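Long-range contacts in aminoacyl-tRNA synthetase (Cryptosporidium parvum, PDB 5F9Y), which probably attaches proline to its cognate tRNA at the expense of ATP, as a class II prolyl-tRNA synthetase, with proline and AMP bound here: residues E102-T107 and I118-T123; H244-N249 and Q270-L275; I370-V375 and K385-I390. All blocks are in the same frame, centred on the assembly; numbering follows the deposited sequence.

Contact 1. Residues E102-T107 and I118-T123. With PRO (proline), chain C.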
loop_
_atom_site.group_PDB
_atom_site.type_symbol
_atom_site.label_atom_id
_atom_site.label_comp_id
_atom_site.label_asym_id
_atom_site.label_seq_id
_atom_site.Cartn_x
_atom_site.Cartn_y
_atom_site.Cartn_z
ATOM N N GLU A 102 2.953 22.275 -5.866
ATOM C CA GLU A 102 2.105 21.304 -5.189
ATOM C C GLU A 102 2.013 21.575 -3.690
ATOM O O GLU A 102 1.872 20.647 -2.892
ATOM C CB GLU A 102 2.610 19.885 -5.443
ATOM N N VAL A 103 2.091 22.843 -3.297
ATOM C CA VAL A 103 2.064 23.245 -1.895
ATOM C C VAL A 103 0.902 24.207 -1.699
ATOM O O VAL A 103 0.832 25.249 -2.363
ATOM C CB VAL A 103 3.389 23.893 -1.463
ATOM C CG1 VAL A 103 3.279 24.428 -0.048
ATOM C CG2 VAL A 103 4.526 22.890 -1.570
ATOM N N ALA A 104 -0.008 23.859 -0.792
ATOM C CA ALA A 104 -1.124 24.734 -0.459
ATOM C C ALA A 104 -0.648 25.837 0.477
ATOM O O ALA A 104 0.064 25.572 1.451
ATOM C CB ALA A 104 -2.257 23.936 0.185
ATOM N N TRP A 105 -1.042 27.072 0.183
ATOM C CA TRP A 105 -0.584 28.244 0.918
ATOM C C TRP A 105 -1.740 28.874 1.681
ATOM O O TRP A 105 -2.791 29.163 1.099
ATOM C CB TRP A 105 0.041 29.272 -0.028
ATOM C CG TRP A 105 1.356 28.839 -0.591
ATOM C CD1 TRP A 105 1.573 28.216 -1.785
ATOM C CD2 TRP A 105 2.641 28.991 0.022
ATOM N NE1 TRP A 105 2.915 27.973 -1.955
ATOM C CE2 TRP A 105 3.592 28.440 -0.858
ATOM C CE3 TRP A 105 3.079 29.543 1.230
ATOM C CZ2 TRP A 105 4.954 28.422 -0.570
ATOM C CZ3 TRP A 105 4.433 29.526 1.514
ATOM C CH2 TRP A 105 5.354 28.968 0.618
ATOM N N VAL A 106 -1.537 29.087 2.976
ATOM C CA VAL A 106 -2.480 29.830 3.803
ATOM C C VAL A 106 -2.103 31.304 3.734
ATOM O O VAL A 106 -0.997 31.688 4.131
ATOM C CB VAL A 106 -2.471 29.323 5.253
ATOM C CG1 VAL A 106 -3.374 30.188 6.123
ATOM C CG2 VAL A 106 -2.899 27.862 5.308
ATOM N N THR A 107 -3.017 32.130 3.222
ATOM C CA THR A 107 -2.741 33.544 3.017
ATOM C C THR A 107 -3.620 34.479 3.834
ATOM O O THR A 107 -3.249 35.646 4.001
ATOM C CB THR A 107 -2.889 33.913 1.532
ATOM O OG1 THR A 107 -4.236 33.669 1.109
ATOM C CG2 THR A 107 -1.941 33.085 0.681
ATOM N N ILE A 118 1.914 31.409 5.049
ATOM C CA ILE A 118 2.502 30.177 5.539
ATOM C C ILE A 118 1.955 29.020 4.715
ATOM O O ILE A 118 0.888 29.105 4.100
ATOM C CB ILE A 118 2.235 29.967 7.046
ATOM C CG1 ILE A 118 0.733 29.971 7.327
ATOM C CG2 ILE A 118 2.930 31.042 7.866
ATOM C CD1 ILE A 118 0.393 29.809 8.791
ATOM N N ALA A 119 2.694 27.914 4.706
ATOM C CA ALA A 119 2.397 26.785 3.841
ATOM C C ALA A 119 2.028 25.554 4.656
ATOM O O ALA A 119 2.550 25.332 5.753
ATOM C CB ALA A 119 3.588 26.454 2.937
ATOM N N ILE A 120 1.123 24.752 4.103
ATOM C CA ILE A 120 0.812 23.444 4.664
ATOM C C ILE A 120 1.896 22.466 4.238
ATOM O O ILE A 120 2.316 22.449 3.074
ATOM C CB ILE A 120 -0.583 22.978 4.214
ATOM C CG1 ILE A 120 -1.646 24.000 4.621
ATOM C CG2 ILE A 120 -0.908 21.613 4.803
ATOM C CD1 ILE A 120 -3.050 23.608 4.218
ATOM N N ARG A 121 2.352 21.650 5.180
ATOM C CA ARG A 121 3.520 20.806 4.967
ATOM C C ARG A 121 3.273 19.768 3.876
ATOM O O ARG A 121 2.322 18.979 3.983
ATOM C CB ARG A 121 3.906 20.111 6.272
ATOM C CG ARG A 121 2.741 19.435 6.982
ATOM C CD ARG A 121 3.185 18.674 8.216
ATOM N NE ARG A 121 2.041 18.255 9.020
ATOM C CZ ARG A 121 2.132 17.724 10.234
ATOM N NH1 ARG A 121 3.322 17.543 10.791
ATOM N NH2 ARG A 121 1.034 17.379 10.891
ATOM N N PRO A 122 4.077 19.745 2.808
ATOM C CA PRO A 122 4.101 18.562 1.940
ATOM C C PRO A 122 5.030 17.484 2.462
ATOM O O PRO A 122 4.914 16.325 2.040
ATOM C CB PRO A 122 4.598 19.123 0.603
ATOM C CG PRO A 122 5.502 20.245 1.012
ATOM C CD PRO A 122 4.929 20.829 2.288
ATOM N N THR A 123 5.941 17.845 3.360
ATOM C CA THR A 123 6.877 16.948 4.023
ATOM C C THR A 123 7.497 17.741 5.166
ATOM O O THR A 123 7.343 18.962 5.246
ATOM C CB THR A 123 7.946 16.419 3.062
ATOM O OG1 THR A 123 8.796 15.493 3.750
ATOM C CG2 THR A 123 8.783 17.565 2.511
HETATM N N PRO C . 10.122 12.522 3.105
HETATM C CA PRO C . 10.209 11.474 2.083
HETATM C C PRO C . 9.257 11.718 0.918
HETATM O O PRO C . 8.600 12.755 0.850
HETATM C CB PRO C . 9.825 10.201 2.848
HETATM C CG PRO C . 9.065 10.678 4.036
HETATM C CD PRO C . 9.681 11.990 4.405
HETATM O OXT PRO C . 9.131 10.886 0.019
#
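Backbone hydrogen bonds zip Ala104 and Val106 to Ile118 and Ile120. Ile120 N donates to Ala104 O at 3.0 Å in a nearly straight bond (167° at the hydrogen), arriving almost head-on to the carbonyl. Val106 N gives to Ile118 O at 2.7 Å, and the return bond from Ile118 N to Val106 O is weak. Trp105 and Ala119, between these links, form a non-hydrogen-bonded pair with their side chains on the same face.

The apolar contacts divide between the two faces. On one, the Ala119 methyl sits over the six-membered ring of Trp105, a CH-pi contact with CB 3.7 Å from the ring centroid and 19° off its normal. CG1 of Val103 meets the rim of that same ring face and also Ala119 CB, at 3.6 Å, so the two aliphatic groups lie side by side beneath the indole. Leu89 of helix 86-89 adds to this cluster. With chi1 at 174°, Val103 places CG2 beside its own backbone N, from where it meets Pro122 CG at 3.8 Å.

These segments belong to a beta hairpin, strands 105-108 and 113-120, within the class II synthetase core; strand 83-84 pairs along the other side of 113-120. The hairpin stands at the surface, yet the chain leaving its second strand runs towards the active site. There the bound proline's nitrogen nears Thr123 OG1, a weak hydrogen bond made doubtful by that oxygen's uncertain place, and Glu125 OE2 binds the same proline, consistent with the family's TXE loop.

On the opposite face Val106 is the meeting point: its CB packs against Ile118 CG1 at 3.9 Å, and its CG2 crosses Ile120 CG1 at about a right angle. The Ile120 CD1 methyl reaches Ala104 CB at 4.1 Å, while Phe83 backs Val106 and Ile118.

Contact 2. Residues H244-N249 and Q270-L275. With PRO (proline), chain C.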
loop_
_atom_site.group_PDB
_atom_site.type_symbol
_atom_site.label_atom_id
_atom_site.label_comp_id
_atom_site.label_asym_id
_atom_site.label_seq_id
_atom_site.Cartn_x
_atom_site.Cartn_y
_atom_site.Cartn_z
ATOM N N HIS A 244 14.727 6.705 1.912
ATOM C CA HIS A 244 15.787 7.536 1.351
ATOM C C HIS A 244 17.008 7.557 2.261
ATOM O O HIS A 244 16.884 7.769 3.472
ATOM C CB HIS A 244 15.296 8.968 1.133
ATOM C CG HIS A 244 13.954 9.055 0.481
ATOM N ND1 HIS A 244 13.750 8.748 -0.846
ATOM C CD2 HIS A 244 12.746 9.417 0.974
ATOM C CE1 HIS A 244 12.473 8.915 -1.143
ATOM N NE2 HIS A 244 11.842 9.321 -0.056
ATOM N N LEU A 245 18.184 7.356 1.671
ATOM C CA LEU A 245 19.451 7.637 2.344
ATOM C C LEU A 245 19.842 9.064 1.983
ATOM O O LEU A 245 20.359 9.323 0.895
ATOM C CB LEU A 245 20.528 6.639 1.934
ATOM C CG LEU A 245 21.933 6.957 2.458
ATOM C CD1 LEU A 245 21.979 6.880 3.979
ATOM C CD2 LEU A 245 22.974 6.037 1.834
ATOM N N LEU A 246 19.577 10.002 2.895
ATOM C CA LEU A 246 19.864 11.403 2.613
ATOM C C LEU A 246 21.353 11.715 2.676
ATOM O O LEU A 246 21.788 12.713 2.094
ATOM C CB LEU A 246 19.101 12.302 3.587
ATOM C CG LEU A 246 17.582 12.128 3.588
ATOM C CD1 LEU A 246 16.933 13.070 4.587
ATOM C CD2 LEU A 246 17.016 12.344 2.194
ATOM N N GLY A 247 22.137 10.883 3.360
ATOM C CA GLY A 247 23.561 11.143 3.470
ATOM C C GLY A 247 23.827 12.406 4.266
ATOM O O GLY A 247 23.145 12.709 5.251
ATOM N N GLN A 248 24.834 13.161 3.828
ATOM C CA GLN A 248 25.193 14.426 4.449
ATOM C C GLN A 248 24.667 15.625 3.666
ATOM O O GLN A 248 25.132 16.749 3.878
ATOM C CB GLN A 248 26.711 14.519 4.611
ATOM C CG GLN A 248 27.307 13.384 5.428
ATOM C CD GLN A 248 28.820 13.424 5.471
ATOM O OE1 GLN A 248 29.412 13.875 6.451
ATOM N NE2 GLN A 248 29.457 12.946 4.406
ATOM N N ASN A 249 23.703 15.405 2.769
ATOM C CA ASN A 249 23.165 16.498 1.966
ATOM C C ASN A 249 22.342 17.456 2.819
ATOM O O ASN A 249 22.628 18.658 2.877
ATOM C CB ASN A 249 22.320 15.941 0.820
ATOM C CG ASN A 249 23.149 15.197 -0.206
ATOM O OD1 ASN A 249 24.299 15.549 -0.463
ATOM N ND2 ASN A 249 22.565 14.162 -0.798
ATOM N N GLN A 270 21.810 11.237 7.492
ATOM C CA GLN A 270 20.382 11.203 7.767
ATOM C C GLN A 270 19.653 10.276 6.805
ATOM O O GLN A 270 20.124 9.981 5.703
ATOM C CB GLN A 270 19.777 12.607 7.679
ATOM C CG GLN A 270 20.365 13.597 8.663
ATOM C CD GLN A 270 19.729 14.964 8.549
ATOM O OE1 GLN A 270 20.351 15.910 8.066
ATOM N NE2 GLN A 270 18.484 15.075 8.991
ATOM N N THR A 271 18.487 9.810 7.252
ATOM C CA THR A 271 17.564 9.047 6.428
ATOM C C THR A 271 16.156 9.590 6.629
ATOM O O THR A 271 15.840 10.186 7.663
ATOM C CB THR A 271 17.573 7.544 6.762
ATOM O OG1 THR A 271 16.853 7.322 7.979
ATOM C CG2 THR A 271 18.995 7.019 6.914
ATOM N N SER A 272 15.308 9.373 5.626
ATOM C CA SER A 272 13.893 9.694 5.733
ATOM C C SER A 272 13.110 8.666 4.929
ATOM O O SER A 272 13.554 8.237 3.861
ATOM C CB SER A 272 13.586 11.114 5.242
ATOM O OG SER A 272 13.680 11.209 3.832
ATOM N N TRP A 273 11.953 8.268 5.455
ATOM C CA TRP A 273 11.172 7.187 4.871
ATOM C C TRP A 273 9.696 7.411 5.172
ATOM O O TRP A 273 9.336 7.902 6.245
ATOM C CB TRP A 273 11.635 5.820 5.398
ATOM C CG TRP A 273 12.288 5.885 6.755
ATOM C CD1 TRP A 273 13.579 6.235 7.026
ATOM C CD2 TRP A 273 11.681 5.588 8.019
ATOM N NE1 TRP A 273 13.811 6.182 8.378
ATOM C CE2 TRP A 273 12.663 5.785 9.010
ATOM C CE3 TRP A 273 10.405 5.176 8.410
ATOM C CZ2 TRP A 273 12.408 5.585 10.366
ATOM C CZ3 TRP A 273 10.153 4.978 9.756
ATOM C CH2 TRP A 273 11.150 5.182 10.718
ATOM N N GLY A 274 8.850 7.043 4.219
ATOM C CA GLY A 274 7.428 7.320 4.325
ATOM C C GLY A 274 6.587 6.220 3.720
ATOM O O GLY A 274 6.997 5.550 2.768
ATOM N N LEU A 275 5.396 6.032 4.289
ATOM C CA LEU A 275 4.396 5.104 3.772
ATOM C C LEU A 275 3.024 5.741 3.927
ATOM O O LEU A 275 2.668 6.189 5.020
ATOM C CB LEU A 275 4.439 3.761 4.510
ATOM C CG LEU A 275 3.336 2.757 4.165
ATOM C CD1 LEU A 275 3.468 2.288 2.729
ATOM C CD2 LEU A 275 3.367 1.576 5.118
HETATM N N PRO C . 10.122 12.522 3.105
HETATM C CA PRO C . 10.209 11.474 2.083
HETATM C C PRO C . 9.257 11.718 0.918
HETATM O O PRO C . 8.600 12.755 0.850
HETATM C CB PRO C . 9.825 10.201 2.848
HETATM C CG PRO C . 9.065 10.678 4.036
HETATM C CD PRO C . 9.681 11.990 4.405
HETATM O OXT PRO C . 9.131 10.886 0.019
#
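The proline-binding pocket is walled here by two antiparallel strands, and His244 and Ser272 face each other across them as a hydrogen-bonded pair. His244 N donates to Ser272 O at 2.7 Å, and Ser272 N returns a bond to His244 O. On the pocket face, the His244 imidazole lies alongside the serine, with CD2 3.5 Å from Ser272 OG. Its NE2 donates to the carboxylate oxygen OXT of the bound proline at 3.1 Å, near the ring plane (153° at the hydrogen), while ND1 is bonded to Thr224; the two bonds fix the rotation of the ring.

Both strands belong to the antiparallel sheet that forms the floor of the class II synthetase active site. Ser272 OG bonds to Glu125, which itself binds proline, so the serine acts as a second-shell residue. Farther along, Trp273 and Gly274 offer their backbone to the proline ring: Trp273 C lies 3.5 Å from its CG, and Gly274 has no side chain to keep it off.

At the far end the register slips in a beta bulge. Leu246 N and Gly247 N both reach Gln270 O, weakly, whereas Gln270 N bonds almost straight to Gly247 O at 3.0 Å. Leu246, with CG beside its backbone N (chi1 -58°), turns its CD1 methyl towards Ser272 OG, 3.8 Å away, and Tyr129 covers this leucine.

Contact 3. Residues I370-V375 and K385-I390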
loop_
_atom_site.group_PDB
_atom_site.type_symbol
_atom_site.label_atom_id
_atom_site.label_comp_id
_atom_site.label_asym_id
_atom_site.label_seq_id
_atom_site.Cartn_x
_atom_site.Cartn_y
_atom_site.Cartn_z
ATOM N N ILE A 370 -28.516 -26.305 12.768
ATOM C CA ILE A 370 -28.704 -26.360 14.214
ATOM C C ILE A 370 -28.946 -27.793 14.673
ATOM O O ILE A 370 -28.596 -28.156 15.803
ATOM C CB ILE A 370 -29.853 -25.429 14.640
ATOM N N GLU A 371 -29.538 -28.629 13.817
ATOM C CA GLU A 371 -29.793 -30.016 14.199
ATOM C C GLU A 371 -28.505 -30.831 14.224
ATOM O O GLU A 371 -28.320 -31.682 15.102
ATOM C CB GLU A 371 -30.812 -30.643 13.246
ATOM N N LYS A 372 -27.606 -30.589 13.270
ATOM C CA LYS A 372 -26.324 -31.280 13.213
ATOM C C LYS A 372 -25.252 -30.611 14.064
ATOM O O LYS A 372 -24.130 -31.125 14.130
ATOM C CB LYS A 372 -25.834 -31.373 11.763
ATOM C CG LYS A 372 -26.783 -32.094 10.818
ATOM C CD LYS A 372 -26.119 -32.363 9.474
ATOM C CE LYS A 372 -25.555 -31.086 8.869
ATOM N NZ LYS A 372 -24.774 -31.348 7.628
ATOM N N ARG A 373 -25.572 -29.490 14.713
ATOM C CA ARG A 373 -24.601 -28.703 15.481
ATOM C C ARG A 373 -23.361 -28.386 14.649
ATOM O O ARG A 373 -22.227 -28.459 15.125
ATOM C CB ARG A 373 -24.219 -29.402 16.787
ATOM C CG ARG A 373 -25.142 -29.077 17.953
ATOM C CD ARG A 373 -24.475 -29.360 19.292
ATOM N NE ARG A 373 -23.347 -28.467 19.549
ATOM C CZ ARG A 373 -23.455 -27.269 20.115
ATOM N NH1 ARG A 373 -22.375 -26.525 20.311
ATOM N NH2 ARG A 373 -24.646 -26.812 20.482
ATOM N N SER A 374 -23.585 -28.038 13.384
ATOM C CA SER A 374 -22.537 -27.592 12.479
ATOM C C SER A 374 -22.967 -26.270 11.854
ATOM O O SER A 374 -24.058 -25.759 12.118
ATOM C CB SER A 374 -22.246 -28.641 11.398
ATOM O OG SER A 374 -23.320 -28.746 10.480
ATOM N N VAL A 375 -22.093 -25.705 11.022
ATOM C CA VAL A 375 -22.393 -24.480 10.292
ATOM C C VAL A 375 -21.910 -24.633 8.858
ATOM O O VAL A 375 -20.981 -25.393 8.569
ATOM C CB VAL A 375 -21.756 -23.229 10.941
ATOM C CG1 VAL A 375 -22.303 -23.005 12.344
ATOM C CG2 VAL A 375 -20.242 -23.352 10.962
ATOM N N LYS A 385 -17.169 -24.198 -0.460
ATOM C CA LYS A 385 -18.250 -24.514 0.464
ATOM C C LYS A 385 -17.894 -25.757 1.265
ATOM O O LYS A 385 -17.330 -26.715 0.726
ATOM C CB LYS A 385 -19.574 -24.725 -0.281
ATOM C CG LYS A 385 -20.064 -23.489 -1.019
ATOM C CD LYS A 385 -21.417 -23.720 -1.671
ATOM C CE LYS A 385 -21.915 -22.459 -2.363
ATOM N NZ LYS A 385 -23.237 -22.655 -3.021
ATOM N N MET A 386 -18.234 -25.740 2.552
ATOM C CA MET A 386 -17.849 -26.823 3.444
ATOM C C MET A 386 -18.678 -26.749 4.718
ATOM O O MET A 386 -19.103 -25.670 5.137
ATOM C CB MET A 386 -16.354 -26.755 3.775
ATOM C CG MET A 386 -15.917 -25.418 4.355
ATOM S SD MET A 386 -14.161 -25.077 4.131
ATOM C CE MET A 386 -13.426 -26.492 4.947
ATOM N N ASP A 387 -18.901 -27.912 5.325
ATOM C CA ASP A 387 -19.544 -28.009 6.627
ATOM C C ASP A 387 -18.489 -28.213 7.702
ATOM O O ASP A 387 -17.650 -29.113 7.589
ATOM C CB ASP A 387 -20.547 -29.160 6.667
ATOM C CG ASP A 387 -21.746 -28.912 5.788
ATOM O OD1 ASP A 387 -22.670 -28.206 6.238
ATOM O OD2 ASP A 387 -21.760 -29.425 4.651
ATOM N N ILE A 388 -18.537 -27.390 8.740
ATOM C CA ILE A 388 -17.623 -27.492 9.869
ATOM C C ILE A 388 -18.453 -27.663 11.134
ATOM O O ILE A 388 -19.335 -26.843 11.404
ATOM C CB ILE A 388 -16.705 -26.263 9.986
ATOM C CG1 ILE A 388 -16.017 -25.973 8.651
ATOM C CG2 ILE A 388 -15.671 -26.484 11.075
ATOM C CD1 ILE A 388 -15.115 -27.091 8.168
ATOM N N PRO A 389 -18.222 -28.708 11.930
ATOM C CA PRO A 389 -18.917 -28.814 13.217
ATOM C C PRO A 389 -18.516 -27.677 14.145
ATOM O O PRO A 389 -17.435 -27.097 14.022
ATOM C CB PRO A 389 -18.455 -30.170 13.764
ATOM C CG PRO A 389 -17.968 -30.924 12.573
ATOM C CD PRO A 389 -17.392 -29.890 11.651
ATOM N N ILE A 390 -19.412 -27.358 15.083
ATOM C CA ILE A 390 -19.135 -26.292 16.042
ATOM C C ILE A 390 -17.957 -26.660 16.933
ATOM O O ILE A 390 -17.177 -25.791 17.341
ATOM C CB ILE A 390 -20.402 -25.976 16.863
ATOM C CG1 ILE A 390 -21.497 -25.417 15.954
ATOM C CG2 ILE A 390 -20.096 -24.992 17.982
ATOM C CD1 ILE A 390 -22.758 -25.017 16.686
#
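This is the pairing of a beta hairpin at the margin of a sheet, partly buried, in which the turn after helix 367-371 brings Arg373, Ser374 and Val375 against Ile388, Pro389 and Ile390. The hairpin, strands 374-379 and 385-389, belongs to the anticodon-binding domain, whose mixed sheet ends within this chain at strand 385-389.

Three backbone bonds hold it. Val375 and Ile388 form a hydrogen-bonded antiparallel pair: Val375 N donates to Ile388 O at 3.0 Å, and Ile388 N returns a straight bond to Val375 O at 3.2 Å (169° at the hydrogen). Ser374 and Pro389 come next, a non-hydrogen-bonded pair, a place where the missing N-H of proline costs no bond across the hairpin. Beyond them Ile390 N donates to Arg373 O at 3.0 Å.

The Ile388 carbonyl oxygen is met from two directions, by Ser374 CB at 3.4 Å and by Val375 CG2. On the buried side Leu393 of helix 393-418 meets both Val375 and Ile388, tying the hairpin to the helix that follows. Charged groups lie on the exposed side: Lys372 NZ is 4.0 Å from Asp387 OD1, an attraction too long for a salt bridge, and the carboxylate is instead paired with Arg376 through OD2.

Arg373 leaves the helix with positive phi (52°), which carries its carbonyl towards Ile390. The arginine chain bends at chi3 and crosses Ile390 at about a right angle, while NH2 forms a salt bridge with Glu325 of helix 317-332. That helix also covers Ile390, through Ile322 and Ile329. Ile390 CG2 lies 3.6 Å from Arg373 NH1, and the CD1 methyl sits over one face of the guanidinium, 3.9 Å above its plane and displaced towards the rim.

All three contacts are antiparallel strand pairings, but their places in the fold set their chemistry. Contact 2 is wholly buried, in the catalytic core, and polar side chains serve the bound proline. Contact 1, in the same family region, is a surface hairpin with apolar and CH-pi packing over the backbone bonds common to all three; its second segment ends close to the same proline, though the contacts do not touch (centres about 22 Å apart). Contact 3, in the anticodon-binding domain, lies across the chain's centre, about 54 Å from contact 2 and about 58 Å from contact 1 between centres. It too is a hairpin, but partly buried, with charged side chains along its exposed margin.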